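Side-chain contacts in manganese lipoxygenase (Gaeumannomyces graminis, PDB 5FX8), which oxygenates linoleic and alpha-linolenic acids to 11S- and 13R-hydroperoxides, using a catalytic manganese ion, and converts the 11S product into the 13R one: residues I252-G257 with K275-N280; L186-E191 with D259-P264. One frame throughout, in Å; residues are numbered along the deposited sequence.

Contact 1: I252-G257 with K275-N280; sequences IKTNVG and KIMFNN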
ATOM      1  N   ILE A 252     -13.765 -27.218  -8.302  1.00 15.79           N
ATOM      2  CA  ILE A 252     -12.728 -26.422  -8.944  1.00 14.59           C
ATOM      3  C   ILE A 252     -12.309 -27.142 -10.212  1.00 15.96           C
ATOM      4  O   ILE A 252     -11.922 -28.309 -10.161  1.00 18.16           O
ATOM      5  CB  ILE A 252     -11.517 -26.198  -8.016  1.00 15.44           C
ATOM      6  CG1 ILE A 252     -11.938 -25.416  -6.774  1.00 14.93           C
ATOM      7  CG2 ILE A 252     -10.408 -25.447  -8.741  1.00 13.62           C
ATOM      8  CD1 ILE A 252     -10.837 -25.206  -5.757  1.00 15.70           C
ATOM      9  N   LYS A 253     -12.380 -26.457 -11.344  1.00 16.16           N
ATOM     10  CA  LYS A 253     -11.986 -27.007 -12.629  1.00 17.05           C
ATOM     11  C   LYS A 253     -10.772 -26.245 -13.151  1.00 19.12           C
ATOM     12  O   LYS A 253     -10.824 -25.019 -13.286  1.00 20.77           O
ATOM     13  CB  LYS A 253     -13.142 -26.917 -13.621  1.00 16.62           C
ATOM     14  CG  LYS A 253     -13.014 -27.838 -14.787  1.00 20.38           C
ATOM     15  CD  LYS A 253     -13.968 -27.485 -15.871  1.00 21.92           C
ATOM     16  CE  LYS A 253     -13.895 -28.497 -16.959  1.00 22.95           C
ATOM     17  NZ  LYS A 253     -14.558 -27.956 -18.140  1.00 32.89           N
ATOM     18  N   THR A 254      -9.699 -26.967 -13.482  1.00 17.55           N
ATOM     19  CA  THR A 254      -8.427 -26.321 -13.802  1.00 18.09           C
ATOM     20  C   THR A 254      -8.426 -25.663 -15.166  1.00 20.03           C
ATOM     21  O   THR A 254      -7.684 -24.700 -15.378  1.00 23.34           O
ATOM     22  CB  THR A 254      -7.291 -27.322 -13.810  1.00 17.60           C
ATOM     23  OG1 THR A 254      -7.407 -28.106 -14.996  1.00 18.19           O
ATOM     24  CG2 THR A 254      -7.347 -28.205 -12.589  1.00 19.18           C
ATOM     25  N   ASN A 255      -9.167 -26.212 -16.117  1.00 18.11           N
ATOM     26  CA  ASN A 255      -9.229 -25.702 -17.481  1.00 18.62           C
ATOM     27  C   ASN A 255      -7.898 -25.742 -18.202  1.00 20.60           C
ATOM     28  O   ASN A 255      -7.702 -24.977 -19.146  1.00 27.39           O
ATOM     29  CB  ASN A 255      -9.746 -24.269 -17.536  1.00 18.96           C
ATOM     30  CG  ASN A 255     -11.177 -24.159 -17.154  1.00 19.13           C
ATOM     31  OD1 ASN A 255     -11.527 -23.349 -16.311  1.00 20.92           O
ATOM     32  ND2 ASN A 255     -12.027 -24.963 -17.775  1.00 24.06           N
ATOM     33  N   VAL A 256      -6.961 -26.580 -17.768  1.00 18.45           N
ATOM     34  CA  VAL A 256      -5.689 -26.756 -18.455  1.00 18.27           C
ATOM     35  C   VAL A 256      -5.316 -28.231 -18.433  1.00 19.13           C
ATOM     36  O   VAL A 256      -5.702 -28.980 -17.532  1.00 21.15           O
ATOM     37  CB  VAL A 256      -4.551 -25.909 -17.838  1.00 18.48           C
ATOM     38  CG1 VAL A 256      -4.815 -24.478 -18.036  1.00 16.66           C
ATOM     39  CG2 VAL A 256      -4.385 -26.204 -16.370  1.00 19.27           C
ATOM     40  N   GLY A 257      -4.557 -28.643 -19.439  1.00 20.50           N
ATOM     41  CA  GLY A 257      -4.047 -29.999 -19.472  1.00 16.19           C
ATOM     42  C   GLY A 257      -5.175 -30.973 -19.681  1.00 18.95           C
ATOM     43  O   GLY A 257      -6.000 -30.837 -20.584  1.00 22.06           O
ATOM     44  N   LYS A 275      -7.291 -25.928  -4.302  1.00 17.51           N
ATOM     45  CA  LYS A 275      -7.473 -24.621  -3.717  1.00 13.78           C
ATOM     46  C   LYS A 275      -6.228 -23.778  -3.885  1.00 12.98           C
ATOM     47  O   LYS A 275      -6.338 -22.573  -4.083  1.00 17.96           O
ATOM     48  CB  LYS A 275      -7.854 -24.741  -2.252  1.00 13.16           C
ATOM     49  CG  LYS A 275      -9.214 -25.306  -2.060  1.00 16.07           C
ATOM     50  CD  LYS A 275      -9.595 -25.233  -0.614  1.00 15.97           C
ATOM     51  CE  LYS A 275      -8.809 -26.179   0.233  1.00 17.36           C
ATOM     52  NZ  LYS A 275      -9.174 -25.923   1.636  1.00 18.12           N
ATOM     53  N   ILE A 276      -5.044 -24.385  -3.835  1.00 12.66           N
ATOM     54  CA  ILE A 276      -3.822 -23.623  -4.060  1.00 12.69           C
ATOM     55  C   ILE A 276      -3.756 -23.109  -5.497  1.00 13.82           C
ATOM     56  O   ILE A 276      -3.386 -21.950  -5.738  1.00 21.24           O
ATOM     57  CB  ILE A 276      -2.581 -24.459  -3.701  1.00 15.54           C
ATOM     58  CG1 ILE A 276      -2.558 -24.762  -2.204  1.00 16.37           C
ATOM     59  CG2 ILE A 276      -1.326 -23.684  -4.011  1.00 14.31           C
ATOM     60  CD1 ILE A 276      -1.375 -25.536  -1.746  1.00 13.19           C
ATOM     61  N   MET A 277      -4.124 -23.939  -6.474  1.00 14.07           N
ATOM     62  CA  MET A 277      -4.095 -23.464  -7.852  1.00 15.43           C
ATOM     63  C   MET A 277      -5.075 -22.315  -8.061  1.00 14.84           C
ATOM     64  O   MET A 277      -4.753 -21.310  -8.720  1.00 22.14           O
ATOM     65  CB  MET A 277      -4.385 -24.614  -8.810  1.00 15.27           C
ATOM     66  CG  MET A 277      -3.350 -25.683  -8.755  1.00 16.44           C
ATOM     67  SD  MET A 277      -3.573 -26.983  -9.981  1.00 35.95           S
ATOM     68  CE  MET A 277      -4.900 -27.950  -9.307  1.00 16.73           C
ATOM     69  N   PHE A 278      -6.275 -22.442  -7.504  1.00 14.27           N
ATOM     70  CA  PHE A 278      -7.223 -21.342  -7.580  1.00 12.59           C
ATOM     71  C   PHE A 278      -6.671 -20.100  -6.908  1.00 11.77           C
ATOM     72  O   PHE A 278      -6.870 -18.996  -7.400  1.00 19.49           O
ATOM     73  CB  PHE A 278      -8.554 -21.745  -6.958  1.00 11.91           C
ATOM     74  CG  PHE A 278      -9.590 -20.649  -6.957  1.00 12.95           C
ATOM     75  CD1 PHE A 278      -9.625 -19.697  -5.954  1.00 10.36           C
ATOM     76  CD2 PHE A 278     -10.568 -20.610  -7.932  1.00 13.76           C
ATOM     77  CE1 PHE A 278     -10.570 -18.733  -5.940  1.00 10.00           C
ATOM     78  CE2 PHE A 278     -11.528 -19.635  -7.919  1.00 11.28           C
ATOM     79  CZ  PHE A 278     -11.516 -18.687  -6.909  1.00 11.23           C
ATOM     80  N   ASN A 279      -5.987 -20.244  -5.783  1.00 17.41           N
ATOM     81  CA  ASN A 279      -5.494 -19.043  -5.126  1.00 11.28           C
ATOM     82  C   ASN A 279      -4.404 -18.360  -5.945  1.00 12.52           C
ATOM     83  O   ASN A 279      -4.242 -17.137  -5.877  1.00 11.11           O
ATOM     84  CB  ASN A 279      -5.002 -19.392  -3.740  1.00 11.66           C
ATOM     85  CG  ASN A 279      -6.136 -19.655  -2.783  1.00 13.84           C
ATOM     86  OD1 ASN A 279      -7.240 -19.185  -2.976  1.00 16.91           O
ATOM     87  ND2 ASN A 279      -5.864 -20.411  -1.747  1.00 15.34           N
ATOM     88  N   ASN A 280      -3.658 -19.145  -6.716  1.00 12.48           N
ATOM     89  CA  ASN A 280      -2.679 -18.619  -7.644  1.00 10.93           C
ATOM     90  C   ASN A 280      -3.348 -17.808  -8.743  1.00 14.19           C
ATOM     91  O   ASN A 280      -2.901 -16.701  -9.091  1.00 12.32           O
ATOM     92  CB  ASN A 280      -1.915 -19.806  -8.215  1.00 13.79           C
ATOM     93  CG  ASN A 280      -0.852 -19.410  -9.167  1.00 11.64           C
ATOM     94  OD1 ASN A 280      -0.989 -19.560 -10.368  1.00 12.68           O
ATOM     95  ND2 ASN A 280       0.228 -18.907  -8.636  1.00 13.25           N
TER

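Contact 2: L186-E191 with D259-P264; sequences LPFSVE and DLTYTP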
ATOM      1  N   LEU A 186     -24.734 -23.364 -16.267  1.00 24.72           N
ATOM      2  CA  LEU A 186     -23.697 -23.969 -15.446  1.00 24.23           C
ATOM      3  C   LEU A 186     -22.367 -23.953 -16.194  1.00 24.65           C
ATOM      4  O   LEU A 186     -22.305 -24.418 -17.336  1.00 26.97           O
ATOM      5  CB  LEU A 186     -24.061 -25.400 -15.096  1.00 21.77           C
ATOM      6  CG  LEU A 186     -25.296 -25.584 -14.246  1.00 22.94           C
ATOM      7  CD1 LEU A 186     -25.629 -27.049 -14.159  1.00 26.22           C
ATOM      8  CD2 LEU A 186     -25.012 -25.047 -12.881  1.00 22.82           C
ATOM      9  N   PRO A 187     -21.293 -23.460 -15.593  1.00 23.40           N
ATOM     10  CA  PRO A 187     -20.015 -23.404 -16.306  1.00 22.91           C
ATOM     11  C   PRO A 187     -19.448 -24.780 -16.621  1.00 23.94           C
ATOM     12  O   PRO A 187     -18.985 -25.031 -17.733  1.00 30.52           O
ATOM     13  CB  PRO A 187     -19.112 -22.644 -15.335  1.00 19.96           C
ATOM     14  CG  PRO A 187     -19.679 -22.918 -14.009  1.00 21.70           C
ATOM     15  CD  PRO A 187     -21.165 -23.007 -14.200  1.00 29.38           C
ATOM     16  N   PHE A 188     -19.472 -25.682 -15.654  1.00 23.31           N
ATOM     17  CA  PHE A 188     -18.996 -27.032 -15.864  1.00 24.45           C
ATOM     18  C   PHE A 188     -19.868 -27.977 -15.058  1.00 23.19           C
ATOM     19  O   PHE A 188     -20.629 -27.560 -14.187  1.00 25.53           O
ATOM     20  CB  PHE A 188     -17.520 -27.180 -15.483  1.00 22.11           C
ATOM     21  CG  PHE A 188     -17.206 -26.777 -14.078  1.00 21.98           C
ATOM     22  CD1 PHE A 188     -17.398 -27.655 -13.034  1.00 22.00           C
ATOM     23  CD2 PHE A 188     -16.673 -25.529 -13.809  1.00 20.63           C
ATOM     24  CE1 PHE A 188     -17.090 -27.293 -11.760  1.00 19.90           C
ATOM     25  CE2 PHE A 188     -16.357 -25.164 -12.531  1.00 17.97           C
ATOM     26  CZ  PHE A 188     -16.563 -26.044 -11.507  1.00 16.80           C
ATOM     27  N   SER A 189     -19.741 -29.261 -15.347  1.00 26.18           N
ATOM     28  CA  SER A 189     -20.551 -30.283 -14.714  1.00 27.46           C
ATOM     29  C   SER A 189     -19.740 -31.028 -13.669  1.00 26.74           C
ATOM     30  O   SER A 189     -18.512 -31.053 -13.697  1.00 26.31           O
ATOM     31  CB  SER A 189     -21.100 -31.267 -15.745  1.00 30.21           C
ATOM     32  OG  SER A 189     -22.158 -32.036 -15.174  1.00 41.84           O
ATOM     33  N   VAL A 190     -20.452 -31.615 -12.721  1.00 26.62           N
ATOM     34  CA  VAL A 190     -19.861 -32.447 -11.691  1.00 26.83           C
ATOM     35  C   VAL A 190     -20.695 -33.714 -11.600  1.00 29.99           C
ATOM     36  O   VAL A 190     -21.906 -33.694 -11.844  1.00 38.16           O
ATOM     37  CB  VAL A 190     -19.802 -31.741 -10.330  1.00 25.64           C
ATOM     38  CG1 VAL A 190     -18.945 -32.528  -9.389  1.00 25.06           C
ATOM     39  CG2 VAL A 190     -19.266 -30.344 -10.466  1.00 26.50           C
ATOM     40  N   GLU A 191     -20.037 -34.820 -11.270  1.00 26.39           N
ATOM     41  CA  GLU A 191     -20.746 -36.072 -11.077  1.00 32.26           C
ATOM     42  C   GLU A 191     -21.786 -35.893  -9.993  1.00 28.91           C
ATOM     43  O   GLU A 191     -21.444 -35.602  -8.842  1.00 27.67           O
ATOM     44  CB  GLU A 191     -19.780 -37.194 -10.698  1.00 34.48           C
ATOM     45  CG  GLU A 191     -18.932 -37.697 -11.831  1.00 37.46           C
ATOM     46  CD  GLU A 191     -17.802 -38.580 -11.348  1.00 47.86           C
ATOM     47  OE1 GLU A 191     -17.893 -39.105 -10.216  1.00 46.36           O
ATOM     48  OE2 GLU A 191     -16.813 -38.736 -12.091  1.00 53.91           O
ATOM     49  N   ASP A 259      -7.587 -31.248 -17.652  1.00 22.72           N
ATOM     50  CA  ASP A 259      -8.785 -30.497 -17.288  1.00 21.83           C
ATOM     51  C   ASP A 259      -9.577 -31.189 -16.183  1.00 20.45           C
ATOM     52  O   ASP A 259     -10.768 -31.458 -16.330  1.00 23.25           O
ATOM     53  CB  ASP A 259      -9.650 -30.287 -18.531  1.00 21.07           C
ATOM     54  CG  ASP A 259     -10.557 -29.121 -18.411  1.00 23.30           C
ATOM     55  OD1 ASP A 259     -10.840 -28.723 -17.272  1.00 29.20           O
ATOM     56  OD2 ASP A 259     -10.984 -28.598 -19.450  1.00 28.51           O
ATOM     57  N   LEU A 260      -8.940 -31.459 -15.060  1.00 21.65           N
ATOM     58  CA  LEU A 260      -9.633 -32.196 -14.023  1.00 21.81           C
ATOM     59  C   LEU A 260     -10.574 -31.284 -13.233  1.00 20.57           C
ATOM     60  O   LEU A 260     -10.434 -30.062 -13.220  1.00 23.43           O
ATOM     61  CB  LEU A 260      -8.626 -32.847 -13.085  1.00 21.54           C
ATOM     62  CG  LEU A 260      -7.660 -33.826 -13.737  1.00 20.86           C
ATOM     63  CD1 LEU A 260      -6.781 -34.420 -12.679  1.00 22.89           C
ATOM     64  CD2 LEU A 260      -8.433 -34.893 -14.412  1.00 20.00           C
ATOM     65  N   THR A 261     -11.533 -31.902 -12.555  1.00 19.99           N
ATOM     66  CA  THR A 261     -12.461 -31.202 -11.677  1.00 17.74           C
ATOM     67  C   THR A 261     -12.324 -31.781 -10.280  1.00 17.13           C
ATOM     68  O   THR A 261     -12.553 -32.970 -10.080  1.00 21.46           O
ATOM     69  CB  THR A 261     -13.907 -31.336 -12.163  1.00 18.06           C
ATOM     70  OG1 THR A 261     -13.998 -30.959 -13.538  1.00 22.00           O
ATOM     71  CG2 THR A 261     -14.805 -30.421 -11.379  1.00 18.34           C
ATOM     72  N   TYR A 262     -11.967 -30.949  -9.322  1.00 19.26           N
ATOM     73  CA  TYR A 262     -11.785 -31.365  -7.940  1.00 19.25           C
ATOM     74  C   TYR A 262     -12.964 -30.951  -7.061  1.00 18.02           C
ATOM     75  O   TYR A 262     -13.750 -30.059  -7.386  1.00 17.93           O
ATOM     76  CB  TYR A 262     -10.504 -30.768  -7.368  1.00 19.62           C
ATOM     77  CG  TYR A 262      -9.249 -31.165  -8.084  1.00 19.57           C
ATOM     78  CD1 TYR A 262      -8.814 -30.472  -9.202  1.00 19.27           C
ATOM     79  CD2 TYR A 262      -8.475 -32.202  -7.615  1.00 19.46           C
ATOM     80  CE1 TYR A 262      -7.678 -30.823  -9.826  1.00 20.11           C
ATOM     81  CE2 TYR A 262      -7.345 -32.552  -8.237  1.00 20.33           C
ATOM     82  CZ  TYR A 262      -6.952 -31.865  -9.342  1.00 19.12           C
ATOM     83  OH  TYR A 262      -5.800 -32.217  -9.972  1.00 21.06           O
ATOM     84  N   THR A 263     -13.047 -31.589  -5.907  1.00 16.14           N
ATOM     85  CA  THR A 263     -14.151 -31.393  -4.985  1.00 19.89           C
ATOM     86  C   THR A 263     -13.572 -31.600  -3.598  1.00 19.99           C
ATOM     87  O   THR A 263     -12.518 -32.229  -3.471  1.00 18.96           O
ATOM     88  CB  THR A 263     -15.293 -32.388  -5.298  1.00 17.30           C
ATOM     89  OG1 THR A 263     -16.057 -31.919  -6.412  1.00 17.24           O
ATOM     90  CG2 THR A 263     -16.195 -32.571  -4.178  1.00 17.42           C
ATOM     91  N   PRO A 264     -14.192 -31.050  -2.546  1.00 18.84           N
ATOM     92  CA  PRO A 264     -13.785 -31.442  -1.188  1.00 18.72           C
ATOM     93  C   PRO A 264     -13.934 -32.935  -0.899  1.00 18.82           C
ATOM     94  O   PRO A 264     -13.541 -33.371   0.182  1.00 26.50           O
ATOM     95  CB  PRO A 264     -14.703 -30.614  -0.292  1.00 17.98           C
ATOM     96  CG  PRO A 264     -15.057 -29.451  -1.099  1.00 17.98           C
ATOM     97  CD  PRO A 264     -15.065 -29.870  -2.537  1.00 17.35           C
TER

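Contact 1: I252-G257 with K275-N280
Ile252, near the C-terminal end of strand 246-253, and Thr254, just past it, pack on Lys275, Met277 and Phe278 of helix 268-305, a sheet-on-helix contact in the small antiparallel sheet of this mainly helical lipoxygenase. The contact is buried and carried by apolar side-chain atoms, without hydrogen bonds between the two segments. Ile252 has the largest share, and its closest approaches are all made by CD1. With CG1 beside the backbone N (chi1 -62°) and the chain extended beyond it, CD1 is carried out to the helix. There it lies 3.9 Å from Lys275 N and 4.0 Å from Lys275 CG, touching backbone and the root of the side chain at once. The same methyl stands 4.3 Å from Phe278 CB, at the base of the aromatic side chain rather than over its ring. Past the strand, Thr254 CG2 and Met277 CE meet at 4.1 Å, the two side chains crossing at a slant. Met277 bends at its last torsion (chi3 -77°), which turns CE toward the threonine methyl. The other branch of Thr254 has a polar task: OG1 accepts the N-H of Val256 at 3.2 Å, nearly straight at 174°, forming an ST turn where the chain leaves the strand. The CB of Lys275 points away from the strand, and its NZ forms a salt bridge with Asp161. Helix 161-166 borders the contact through Phe164, which touches Ile252 and Lys275 and meets the Phe278 ring steeply inclined; Tyr262 of strand 261-262 adjoins both Thr254 and Met277.

Contact 2: L186-E191 with D259-P264
Thr263 OG1, which gives a weak hydrogen bond to Tyr262 O (3.1 Å), is also the atom that faces Val190: CG1 of that valine lies 4.2 Å from it, the two side chains meeting obliquely. Val190 CG1 stands anti to its own backbone N (chi1 -169°) and is thereby held out toward the threonine. Two residues before Thr263, Thr261 contributes the largest share of the contact. Its CG2 sits 3.9 Å from Phe188 CE1 and 4.1 Å from Phe188 CD1, the methyl coming to the ring obliquely, nearest these two atoms. Ser189 takes part through its backbone, with O 4.4 Å from Thr261 CG2. The fold here is the edge of a five-stranded antiparallel sheet: 261-262 is its outermost strand in this chain, and the irregular segment 186-191 runs over one face. Side chains alternate accordingly, Thr261 turning to the loop while the CB of Tyr262 points away from it, its side chain touching Ala274 and Asp270 of helix 268-305 and making a cation-pi contact with Lys508. Phe188 extends the cover inward, touching Gln235 and Leu237 of strand 235-241 and Ala251 and Lys253 of strand 246-253. At the other end of the loop Glu191 occupies the N-cap position of helix 192-199, whose Val194 and Leu198 pack on Thr263 while Val195 packs on Val190.

Overall arrangement
From the N terminus the chain first passes 186-191, then forms helices and most of the sheet before 259-264 returns to that loop, so contact 2 closes the longer excursion, with 67 residues between its segments. Contact 1 closes a shorter one of 17 residues, from 252-257 to 275-280. The segments alternate along the chain, so the two closures cross. Strands 246-253 and 261-262 pair antiparallel through Ile252 O and Tyr262 N, and the pairing continues just beyond them with Thr254 N and Leu260 O. This sheet edge thus lies between the 186-191 loop on one face and, on the other, helix 268-305, which farther on carries the manganese ligands His290 and His294.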